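PDB 6WG5: ectonucleoside triphosphate diphosphohydrolase 4, which belongs to the GDA1/CD39 family of nucleoside phosphatases, whose fold is related to that of the actin-like ATPases. Local coordinates for residues K82-E94 / Y105-V117. Sequence-based numbering, arbitrary orientation.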
loop_
_atom_site.group_PDB
_atom_site.type_symbol
_atom_site.label_atom_id
_atom_site.label_comp_id
_atom_site.label_asym_id
_atom_site.label_seq_id
_atom_site.Cartn_x
_atom_site.Cartn_y
_atom_site.Cartn_z
ATOM N N LYS A 82 11.290 4.393 -21.283
ATOM C CA LYS A 82 10.067 4.296 -20.505
ATOM C C LYS A 82 10.014 2.959 -19.773
ATOM O O LYS A 82 10.574 1.966 -20.250
ATOM C CB LYS A 82 8.827 4.423 -21.400
ATOM C CG LYS A 82 8.742 5.725 -22.171
ATOM C CD LYS A 82 8.552 6.917 -21.247
ATOM C CE LYS A 82 8.419 8.208 -22.037
ATOM N NZ LYS A 82 8.205 9.383 -21.152
ATOM N N PRO A 83 9.344 2.896 -18.623
ATOM C CA PRO A 83 9.227 1.614 -17.918
ATOM C C PRO A 83 8.419 0.614 -18.733
ATOM O O PRO A 83 7.352 0.935 -19.262
ATOM C CB PRO A 83 8.524 1.990 -16.609
ATOM C CG PRO A 83 7.778 3.235 -16.925
ATOM C CD PRO A 83 8.614 3.973 -17.931
ATOM N N VAL A 84 8.942 -0.606 -18.834
ATOM C CA VAL A 84 8.300 -1.670 -19.598
ATOM C C VAL A 84 7.070 -2.159 -18.844
ATOM O O VAL A 84 7.150 -3.104 -18.052
ATOM C CB VAL A 84 9.284 -2.823 -19.866
ATOM C CG1 VAL A 84 8.598 -3.968 -20.605
ATOM C CG2 VAL A 84 10.485 -2.315 -20.654
ATOM N N VAL A 85 5.925 -1.526 -19.092
ATOM C CA VAL A 85 4.678 -1.864 -18.416
ATOM C C VAL A 85 3.552 -1.871 -19.439
ATOM O O VAL A 85 3.541 -1.063 -20.375
ATOM C CB VAL A 85 4.367 -0.875 -17.272
ATOM C CG1 VAL A 85 3.083 -1.268 -16.550
ATOM C CG2 VAL A 85 5.531 -0.806 -16.295
ATOM N N MET A 86 2.606 -2.792 -19.261
ATOM C CA MET A 86 1.392 -2.842 -20.063
ATOM C C MET A 86 0.227 -3.219 -19.159
ATOM O O MET A 86 0.390 -3.971 -18.194
ATOM C CB MET A 86 1.505 -3.846 -21.219
ATOM C CG MET A 86 0.182 -4.126 -21.923
ATOM S SD MET A 86 0.356 -5.087 -23.439
ATOM C CE MET A 86 0.825 -3.805 -24.599
ATOM N N LYS A 87 -0.951 -2.690 -19.481
ATOM C CA LYS A 87 -2.150 -2.917 -18.690
ATOM C C LYS A 87 -3.298 -3.329 -19.600
ATOM O O LYS A 87 -3.401 -2.871 -20.742
ATOM C CB LYS A 87 -2.546 -1.663 -17.897
ATOM C CG LYS A 87 -1.433 -1.111 -17.016
ATOM C CD LYS A 87 -1.930 0.022 -16.128
ATOM C CE LYS A 87 -0.840 0.519 -15.189
ATOM N NZ LYS A 87 -1.321 1.621 -14.309
ATOM N N ILE A 88 -4.160 -4.208 -19.084
ATOM C CA ILE A 88 -5.351 -4.651 -19.799
ATOM C C ILE A 88 -6.511 -4.741 -18.817
ATOM O O ILE A 88 -6.325 -4.897 -17.608
ATOM C CB ILE A 88 -5.145 -6.011 -20.508
ATOM C CG1 ILE A 88 -4.830 -7.113 -19.494
ATOM C CG2 ILE A 88 -4.036 -5.898 -21.549
ATOM C CD1 ILE A 88 -4.781 -8.506 -20.095
ATOM N N LYS A 89 -7.720 -4.637 -19.358
ATOM C CA LYS A 89 -8.944 -4.743 -18.573
ATOM C C LYS A 89 -9.786 -5.897 -19.105
ATOM O O LYS A 89 -9.526 -6.392 -20.202
ATOM C CB LYS A 89 -9.720 -3.424 -18.620
ATOM C CG LYS A 89 -9.373 -2.473 -17.482
ATOM C CD LYS A 89 -9.169 -1.045 -17.966
ATOM C CE LYS A 89 -8.792 -0.124 -16.810
ATOM N NZ LYS A 89 -8.496 1.265 -17.257
ATOM N N PRO A 90 -10.807 -6.331 -18.344
ATOM C CA PRO A 90 -11.312 -5.837 -17.058
ATOM C C PRO A 90 -10.807 -6.580 -15.821
ATOM O O PRO A 90 -11.241 -6.257 -14.714
ATOM C CB PRO A 90 -12.818 -6.036 -17.203
ATOM C CG PRO A 90 -12.926 -7.292 -18.010
ATOM C CD PRO A 90 -11.717 -7.339 -18.919
ATOM N N GLY A 91 -9.927 -7.555 -15.995
ATOM C CA GLY A 91 -9.412 -8.339 -14.892
ATOM C C GLY A 91 -9.681 -9.822 -15.078
ATOM O O GLY A 91 -10.448 -10.248 -15.938
ATOM N N ILE A 92 -9.017 -10.606 -14.236
ATOM C CA ILE A 92 -9.102 -12.059 -14.343
ATOM C C ILE A 92 -10.318 -12.618 -13.608
ATOM O O ILE A 92 -10.832 -13.674 -13.988
ATOM C CB ILE A 92 -7.798 -12.704 -13.831
ATOM C CG1 ILE A 92 -7.537 -14.025 -14.554
ATOM C CG2 ILE A 92 -7.849 -12.939 -12.316
ATOM C CD1 ILE A 92 -6.108 -14.524 -14.420
ATOM N N SER A 93 -10.791 -11.929 -12.566
ATOM C CA SER A 93 -11.907 -12.433 -11.774
ATOM C C SER A 93 -13.178 -12.588 -12.595
ATOM O O SER A 93 -14.064 -13.358 -12.205
ATOM C CB SER A 93 -12.166 -11.498 -10.588
ATOM O OG SER A 93 -12.501 -10.195 -11.030
ATOM N N GLU A 94 -13.296 -11.879 -13.720
ATOM C CA GLU A 94 -14.517 -11.953 -14.515
ATOM C C GLU A 94 -14.738 -13.351 -15.071
ATOM O O GLU A 94 -15.885 -13.753 -15.301
ATOM C CB GLU A 94 -14.464 -10.934 -15.653
ATOM C CG GLU A 94 -14.264 -9.503 -15.183
ATOM C CD GLU A 94 -15.379 -9.020 -14.275
ATOM O OE1 GLU A 94 -16.450 -8.643 -14.794
ATOM O OE2 GLU A 94 -15.185 -9.025 -13.042
ATOM N N TYR A 105 -6.726 -14.210 -22.263
ATOM C CA TYR A 105 -6.891 -12.849 -21.764
ATOM C C TYR A 105 -5.555 -12.233 -21.370
ATOM O O TYR A 105 -5.326 -11.039 -21.596
ATOM C CB TYR A 105 -7.856 -12.857 -20.582
ATOM C CG TYR A 105 -7.746 -11.669 -19.657
ATOM C CD1 TYR A 105 -8.297 -10.443 -20.001
ATOM C CD2 TYR A 105 -7.109 -11.780 -18.428
ATOM C CE1 TYR A 105 -8.204 -9.356 -19.154
ATOM C CE2 TYR A 105 -7.013 -10.700 -17.573
ATOM C CZ TYR A 105 -7.562 -9.492 -17.941
ATOM O OH TYR A 105 -7.468 -8.411 -17.094
ATOM N N ILE A 106 -4.659 -13.033 -20.781
ATOM C CA ILE A 106 -3.333 -12.550 -20.404
ATOM C C ILE A 106 -2.320 -12.680 -21.532
ATOM O O ILE A 106 -1.165 -12.265 -21.362
ATOM C CB ILE A 106 -2.793 -13.288 -19.159
ATOM C CG1 ILE A 106 -2.774 -14.806 -19.378
ATOM C CG2 ILE A 106 -3.611 -12.930 -17.929
ATOM C CD1 ILE A 106 -1.431 -15.343 -19.797
ATOM N N SER A 107 -2.709 -13.244 -22.674
ATOM C CA SER A 107 -1.771 -13.374 -23.786
ATOM C C SER A 107 -1.197 -12.035 -24.230
ATOM O O SER A 107 0.024 -11.964 -24.459
ATOM C CB SER A 107 -2.455 -14.088 -24.959
ATOM O OG SER A 107 -2.641 -15.463 -24.677
ATOM N N PRO A 108 -1.979 -10.963 -24.376
ATOM C CA PRO A 108 -1.378 -9.677 -24.767
ATOM C C PRO A 108 -0.291 -9.202 -23.818
ATOM O O PRO A 108 0.630 -8.497 -24.249
ATOM C CB PRO A 108 -2.577 -8.718 -24.779
ATOM C CG PRO A 108 -3.768 -9.593 -24.965
ATOM C CD PRO A 108 -3.446 -10.876 -24.265
ATOM N N LEU A 109 -0.365 -9.568 -22.536
ATOM C CA LEU A 109 0.649 -9.140 -21.578
ATOM C C LEU A 109 1.942 -9.932 -21.737
ATOM O O LEU A 109 3.036 -9.361 -21.652
ATOM C CB LEU A 109 0.123 -9.285 -20.149
ATOM C CG LEU A 109 -1.141 -8.502 -19.788
ATOM C CD1 LEU A 109 -1.540 -8.776 -18.344
ATOM C CD2 LEU A 109 -0.942 -7.013 -20.009
ATOM N N LEU A 110 1.839 -11.243 -21.961
ATOM C CA LEU A 110 3.038 -12.069 -22.053
ATOM C C LEU A 110 3.761 -11.851 -23.377
ATOM O O LEU A 110 4.997 -11.850 -23.421
ATOM C CB LEU A 110 2.673 -13.542 -21.869
ATOM C CG LEU A 110 1.988 -13.895 -20.544
ATOM C CD1 LEU A 110 1.722 -15.389 -20.473
ATOM C CD2 LEU A 110 2.818 -13.446 -19.347
ATOM N N ASN A 111 3.012 -11.670 -24.467
ATOM C CA ASN A 111 3.639 -11.299 -25.731
ATOM C C ASN A 111 4.372 -9.968 -25.602
ATOM O O ASN A 111 5.455 -9.786 -26.171
ATOM C CB ASN A 111 2.587 -11.229 -26.837
ATOM C CG ASN A 111 2.011 -12.588 -27.178
ATOM O OD1 ASN A 111 2.745 -13.562 -27.341
ATOM N ND2 ASN A 111 0.689 -12.663 -27.280
ATOM N N PHE A 112 3.796 -9.027 -24.852
ATOM C CA PHE A 112 4.471 -7.760 -24.596
ATOM C C PHE A 112 5.808 -7.989 -23.903
ATOM O O PHE A 112 6.831 -7.412 -24.291
ATOM C CB PHE A 112 3.568 -6.858 -23.755
ATOM C CG PHE A 112 4.219 -5.576 -23.322
ATOM C CD1 PHE A 112 4.176 -4.454 -24.131
ATOM C CD2 PHE A 112 4.868 -5.491 -22.103
ATOM C CE1 PHE A 112 4.770 -3.272 -23.733
ATOM C CE2 PHE A 112 5.465 -4.311 -21.700
ATOM C CZ PHE A 112 5.415 -3.201 -22.517
ATOM N N ALA A 113 5.818 -8.834 -22.870
ATOM C CA ALA A 113 7.062 -9.133 -22.169
ATOM C C ALA A 113 8.034 -9.890 -23.065
ATOM O O ALA A 113 9.234 -9.589 -23.082
ATOM C CB ALA A 113 6.766 -9.939 -20.904
ATOM N N ALA A 114 7.534 -10.872 -23.822
ATOM C CA ALA A 114 8.405 -11.666 -24.682
ATOM C C ALA A 114 9.073 -10.811 -25.750
ATOM O O ALA A 114 10.175 -11.136 -26.205
ATOM C CB ALA A 114 7.608 -12.796 -25.332
ATOM N N GLU A 115 8.425 -9.721 -26.165
ATOM C CA GLU A 115 9.038 -8.817 -27.133
ATOM C C GLU A 115 10.281 -8.155 -26.550
ATOM O O GLU A 115 11.344 -8.134 -27.182
ATOM C CB GLU A 115 8.027 -7.756 -27.574
ATOM C CG GLU A 115 7.353 -8.039 -28.907
ATOM C CD GLU A 115 6.428 -6.916 -29.337
ATOM O OE1 GLU A 115 5.930 -6.183 -28.454
ATOM O OE2 GLU A 115 6.205 -6.760 -30.557
ATOM N N HIS A 116 10.167 -7.615 -25.336
ATOM C CA HIS A 116 11.246 -6.816 -24.767
ATOM C C HIS A 116 12.374 -7.682 -24.216
ATOM O O HIS A 116 13.551 -7.337 -24.365
ATOM C CB HIS A 116 10.691 -5.899 -23.677
ATOM C CG HIS A 116 9.810 -4.807 -24.201
ATOM N ND1 HIS A 116 8.464 -4.986 -24.443
ATOM C CD2 HIS A 116 10.085 -3.525 -24.539
ATOM C CE1 HIS A 116 7.948 -3.859 -24.901
ATOM N NE2 HIS A 116 8.910 -2.958 -24.970
ATOM N N VAL A 117 12.046 -8.796 -23.576
ATOM C CA VAL A 117 13.079 -9.673 -23.024
ATOM C C VAL A 117 13.734 -10.439 -24.172
ATOM O O VAL A 117 13.019 -11.053 -24.979
ATOM C CB VAL A 117 12.482 -10.630 -21.996
ATOM C CG1 VAL A 117 13.579 -11.466 -21.347
ATOM C CG2 VAL A 117 11.708 -9.858 -20.932
#
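Met86 lies across the ring of Phe112, and its side-chain atoms divide between that ring, Leu109 and Pro108. CB sits over the centre of the ring in a CH-pi contact, 3.8 Å from the Phe112 centroid. CG, anti to the backbone N (chi1 169°), meets Leu109 CD2. The sulfur lies obliquely to the same ring, a Met-aromatic contact; SD also lies near Pro108 O, and a bend at chi3 (-81°) brings CE back against Phe112 CD1. The opposite face of Phe112 carries His116 CE1, while His116 ND1 donates a nearly straight hydrogen bond to Phe112 O (2.9 Å), which fixes the imidazole's rotation. Val84 CG1 touches Phe112 CE2 and lies over a face of His116. Strand 85-88, which pairs antiparallel with strand 53-61 in a mixed sheet, has the helix packed along it, running almost antiparallel (169°), as one layer of an alpha/beta domain of the actin-like type. Farther along, Ile88 meets Leu109 tip to tip and sets CD1 over the Tyr105 ring, 3.8 Å from its centroid. Gly91 N gives Tyr105 OH a weak hydrogen bond (2.8 Å); Ser53 OG is a second partner of that hydroxyl, and Phe95 meets the ring edge-to-face.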